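Local coordinates for integron Cassette Protein Hfx_Cass5 (Unidentified, PDB 3IF4) that is of unknown function, being encoded by a mobile integron gene cassette recovered from a sewage outfall metagenome, at residues A[37-42]-A[63-69]. Residues are numbered along the deposited sequence; the frame is centred on the assembly and turned at random.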
ATOM      1  N   ARG A  37      -5.273   1.002  11.719  1.00 28.21           N
ATOM      2  CA  ARG A  37      -6.150   0.715  10.582  1.00 34.05           C
ATOM      3  C   ARG A  37      -7.549   1.329  10.778  1.00 34.86           C
ATOM      4  O   ARG A  37      -8.063   1.399  11.897  1.00 26.85           O
ATOM      5  CB  ARG A  37      -6.256  -0.794  10.358  1.00 33.14           C
ATOM      6  CG  ARG A  37      -4.902  -1.472  10.220  1.00 34.28           C
ATOM      7  CD  ARG A  37      -5.037  -2.956   9.986  1.00 38.74           C
ATOM      8  NE  ARG A  37      -5.765  -3.618  11.065  1.00 43.99           N
ATOM      9  CZ  ARG A  37      -5.930  -4.935  11.151  1.00 53.12           C
ATOM     10  NH1 ARG A  37      -5.410  -5.727  10.219  1.00 60.97           N
ATOM     11  NH2 ARG A  37      -6.609  -5.463  12.164  1.00 51.86           N
ATOM     12  N   ILE A  38      -8.154   1.796   9.693  1.00 26.76           N
ATOM     13  CA  ILE A  38      -9.507   2.314   9.783  1.00 26.09           C
ATOM     14  C   ILE A  38     -10.518   1.243   9.375  1.00 28.39           C
ATOM     15  O   ILE A  38     -10.369   0.586   8.337  1.00 29.21           O
ATOM     16  CB  ILE A  38      -9.702   3.617   8.975  1.00 23.80           C
ATOM     17  CG1 ILE A  38     -11.144   4.113   9.130  1.00 23.06           C
ATOM     18  CG2 ILE A  38      -9.334   3.413   7.511  1.00 23.81           C
ATOM     19  CD1 ILE A  38     -11.341   5.576   8.769  1.00 23.61           C
ATOM     20  N   HIS A  39     -11.540   1.078  10.215  1.00 25.14           N
ATOM     21  CA  HIS A  39     -12.552   0.038  10.056  1.00 23.90           C
ATOM     22  C   HIS A  39     -13.921   0.621   9.743  1.00 32.94           C
ATOM     23  O   HIS A  39     -14.357   1.577  10.388  1.00 29.57           O
ATOM     24  CB  HIS A  39     -12.667  -0.782  11.339  1.00 24.44           C
ATOM     25  CG  HIS A  39     -11.547  -1.756  11.547  1.00 25.40           C
ATOM     26  ND1 HIS A  39     -10.290  -1.368  11.971  1.00 29.11           N
ATOM     27  CD2 HIS A  39     -11.504  -3.100  11.415  1.00 26.05           C
ATOM     28  CE1 HIS A  39      -9.521  -2.436  12.087  1.00 30.62           C
ATOM     29  NE2 HIS A  39     -10.231  -3.500  11.755  1.00 36.75           N
ATOM     30  N   VAL A  40     -14.595   0.038   8.752  1.00 25.15           N
ATOM     31  CA  VAL A  40     -15.966   0.396   8.434  1.00 31.10           C
ATOM     32  C   VAL A  40     -16.864  -0.824   8.657  1.00 33.81           C
ATOM     33  O   VAL A  40     -16.722  -1.849   7.984  1.00 32.20           O
ATOM     34  CB  VAL A  40     -16.124   0.902   6.982  1.00 33.97           C
ATOM     35  CG1 VAL A  40     -17.597   1.202   6.689  1.00 29.24           C
ATOM     36  CG2 VAL A  40     -15.270   2.135   6.741  1.00 22.19           C
ATOM     37  N   THR A  41     -17.768  -0.712   9.624  1.00 24.29           N
ATOM     38  CA  THR A  41     -18.663  -1.801   9.983  1.00 27.52           C
ATOM     39  C   THR A  41     -20.032  -1.563   9.363  1.00 24.79           C
ATOM     40  O   THR A  41     -20.752  -0.661   9.782  1.00 32.82           O
ATOM     41  CB  THR A  41     -18.840  -1.892  11.508  1.00 28.97           C
ATOM     42  OG1 THR A  41     -17.551  -1.971  12.132  1.00 30.63           O
ATOM     43  CG2 THR A  41     -19.683  -3.110  11.881  1.00 24.15           C
ATOM     44  N   PRO A  42     -20.389  -2.367   8.353  1.00 28.70           N
ATOM     45  CA  PRO A  42     -21.675  -2.221   7.669  1.00 23.60           C
ATOM     46  C   PRO A  42     -22.818  -2.591   8.605  1.00 28.70           C
ATOM     47  O   PRO A  42     -22.620  -3.353   9.550  1.00 30.43           O
ATOM     48  CB  PRO A  42     -21.586  -3.233   6.524  1.00 23.93           C
ATOM     49  CG  PRO A  42     -20.129  -3.620   6.435  1.00 33.25           C
ATOM     50  CD  PRO A  42     -19.607  -3.494   7.820  1.00 25.46           C
ATOM     51  N   THR A  63     -14.888  -9.242  13.547  1.00 35.59           N
ATOM     52  CA  THR A  63     -15.393  -7.915  13.879  1.00 34.82           C
ATOM     53  C   THR A  63     -16.381  -7.442  12.818  1.00 41.04           C
ATOM     54  O   THR A  63     -16.893  -6.320  12.884  1.00 38.45           O
ATOM     55  CB  THR A  63     -14.257  -6.885  14.011  1.00 33.70           C
ATOM     56  OG1 THR A  63     -13.616  -6.712  12.740  1.00 29.80           O
ATOM     57  CG2 THR A  63     -13.226  -7.343  15.048  1.00 32.01           C
ATOM     58  N   ARG A  64     -16.643  -8.310  11.842  1.00 37.36           N
ATOM     59  CA  ARG A  64     -17.547  -7.994  10.737  1.00 35.83           C
ATOM     60  C   ARG A  64     -17.329  -6.580  10.189  1.00 30.43           C
ATOM     61  O   ARG A  64     -18.254  -5.765  10.128  1.00 30.16           O
ATOM     62  CB  ARG A  64     -19.013  -8.214  11.153  1.00 41.38           C
ATOM     63  CG  ARG A  64     -19.397  -9.688  11.250  1.00 48.62           C
ATOM     64  CD  ARG A  64     -20.860  -9.894  11.612  1.00 65.34           C
ATOM     65  NE  ARG A  64     -21.777  -9.506  10.537  1.00 78.99           N
ATOM     66  CZ  ARG A  64     -22.001 -10.227   9.440  1.00 86.82           C
ATOM     67  NH1 ARG A  64     -21.364 -11.378   9.251  1.00 85.18           N
ATOM     68  NH2 ARG A  64     -22.859  -9.790   8.525  1.00 87.43           N
ATOM     69  N   SER A  65     -16.102  -6.294   9.775  1.00 29.40           N
ATOM     70  CA  SER A  65     -15.781  -4.964   9.275  1.00 29.98           C
ATOM     71  C   SER A  65     -14.861  -5.009   8.064  1.00 29.65           C
ATOM     72  O   SER A  65     -14.044  -5.916   7.924  1.00 29.72           O
ATOM     73  CB  SER A  65     -15.126  -4.138  10.385  1.00 28.49           C
ATOM     74  OG  SER A  65     -13.975  -4.803  10.902  1.00 32.33           O
ATOM     75  N   LEU A  66     -15.026  -4.026   7.187  1.00 30.32           N
ATOM     76  CA  LEU A  66     -14.079  -3.749   6.131  1.00 29.84           C
ATOM     77  C   LEU A  66     -12.994  -2.895   6.756  1.00 35.62           C
ATOM     78  O   LEU A  66     -13.297  -2.022   7.564  1.00 34.46           O
ATOM     79  CB  LEU A  66     -14.749  -2.958   5.017  1.00 23.82           C
ATOM     80  CG  LEU A  66     -15.926  -3.645   4.334  1.00 36.51           C
ATOM     81  CD1 LEU A  66     -16.937  -2.625   3.790  1.00 34.19           C
ATOM     82  CD2 LEU A  66     -15.415  -4.568   3.237  1.00 31.62           C
ATOM     83  N   HIS A  67     -11.734  -3.131   6.391  1.00 27.10           N
ATOM     84  CA  HIS A  67     -10.657  -2.321   6.947  1.00 31.17           C
ATOM     85  C   HIS A  67      -9.489  -2.114   5.993  1.00 31.34           C
ATOM     86  O   HIS A  67      -9.313  -2.852   5.023  1.00 28.18           O
ATOM     87  CB  HIS A  67     -10.169  -2.895   8.279  1.00 33.32           C
ATOM     88  CG  HIS A  67      -9.493  -4.226   8.156  1.00 40.05           C
ATOM     89  ND1 HIS A  67      -8.206  -4.365   7.681  1.00 40.01           N
ATOM     90  CD2 HIS A  67      -9.922  -5.475   8.457  1.00 39.55           C
ATOM     91  CE1 HIS A  67      -7.873  -5.644   7.690  1.00 40.35           C
ATOM     92  NE2 HIS A  67      -8.894  -6.338   8.158  1.00 42.12           N
ATOM     93  N   SER A  68      -8.698  -1.089   6.287  1.00 37.83           N
ATOM     94  CA  SER A  68      -7.516  -0.760   5.508  1.00 32.41           C
ATOM     95  C   SER A  68      -6.320  -1.520   6.057  1.00 36.75           C
ATOM     96  O   SER A  68      -6.437  -2.217   7.062  1.00 31.69           O
ATOM     97  CB  SER A  68      -7.247   0.744   5.592  1.00 32.42           C
ATOM     98  OG  SER A  68      -6.852   1.126   6.901  1.00 31.28           O
ATOM     99  N   PRO A  69      -5.166  -1.401   5.387  1.00 38.33           N
ATOM    100  CA  PRO A  69      -3.909  -1.880   5.964  1.00 38.04           C
ATOM    101  C   PRO A  69      -3.458  -0.898   7.032  1.00 43.31           C
ATOM    102  O   PRO A  69      -4.137   0.106   7.256  1.00 37.52           O
ATOM    103  CB  PRO A  69      -2.932  -1.818   4.788  1.00 29.56           C
ATOM    104  CG  PRO A  69      -3.777  -1.650   3.563  1.00 37.78           C
ATOM    105  CD  PRO A  69      -4.989  -0.917   4.011  1.00 39.26           C
TER
HETATM  106  O   HOH W   1     -16.914  -3.751  14.146  1.00 35.94           O
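Arg37 lies side by side with His67, pointing the same way. CB and CG pass the backbone of Ser68 and Pro69, with CG 3.4 Å from Pro69 O; CD touches Ser68 O. The chain then bends at chi3 (-59°), and the guanidinium lies over one face of the His67 ring, offset toward its rim, NH1 lying 3.5 Å from His67 CE1, the two planes 38° apart. NE forms a salt bridge with Asp33. The His67 ring is held by a bond from ND1 to the carbonyl of the next residue, Ser68 O (172°), which lies in the ring plane but approaches from above the Ser68 carbonyl plane. Beside it, His67 CB sits over the face of the His39 ring, 3.5 Å from the centroid, a CH-pi contact. Ser68 OG accepts a hydrogen bond from Ile38 N and donates to Pro69 O on an in-plane lone pair, satisfying a buried hydroxyl. Val40 and Leu66, a hydrogen-bonded pair, exchange both backbone bonds (Val40 N to Leu66 O, 2.7 Å), their side chains on the face away from the histidines. In the second subunit Tyr76 packs on Ile38, Ile83 on Leu66, and Trp79 on Ser68 and Pro69. The arrangement joins the two central strands of a four-stranded antiparallel sheet, order 23-32, 38-42, 65-67, 58-60.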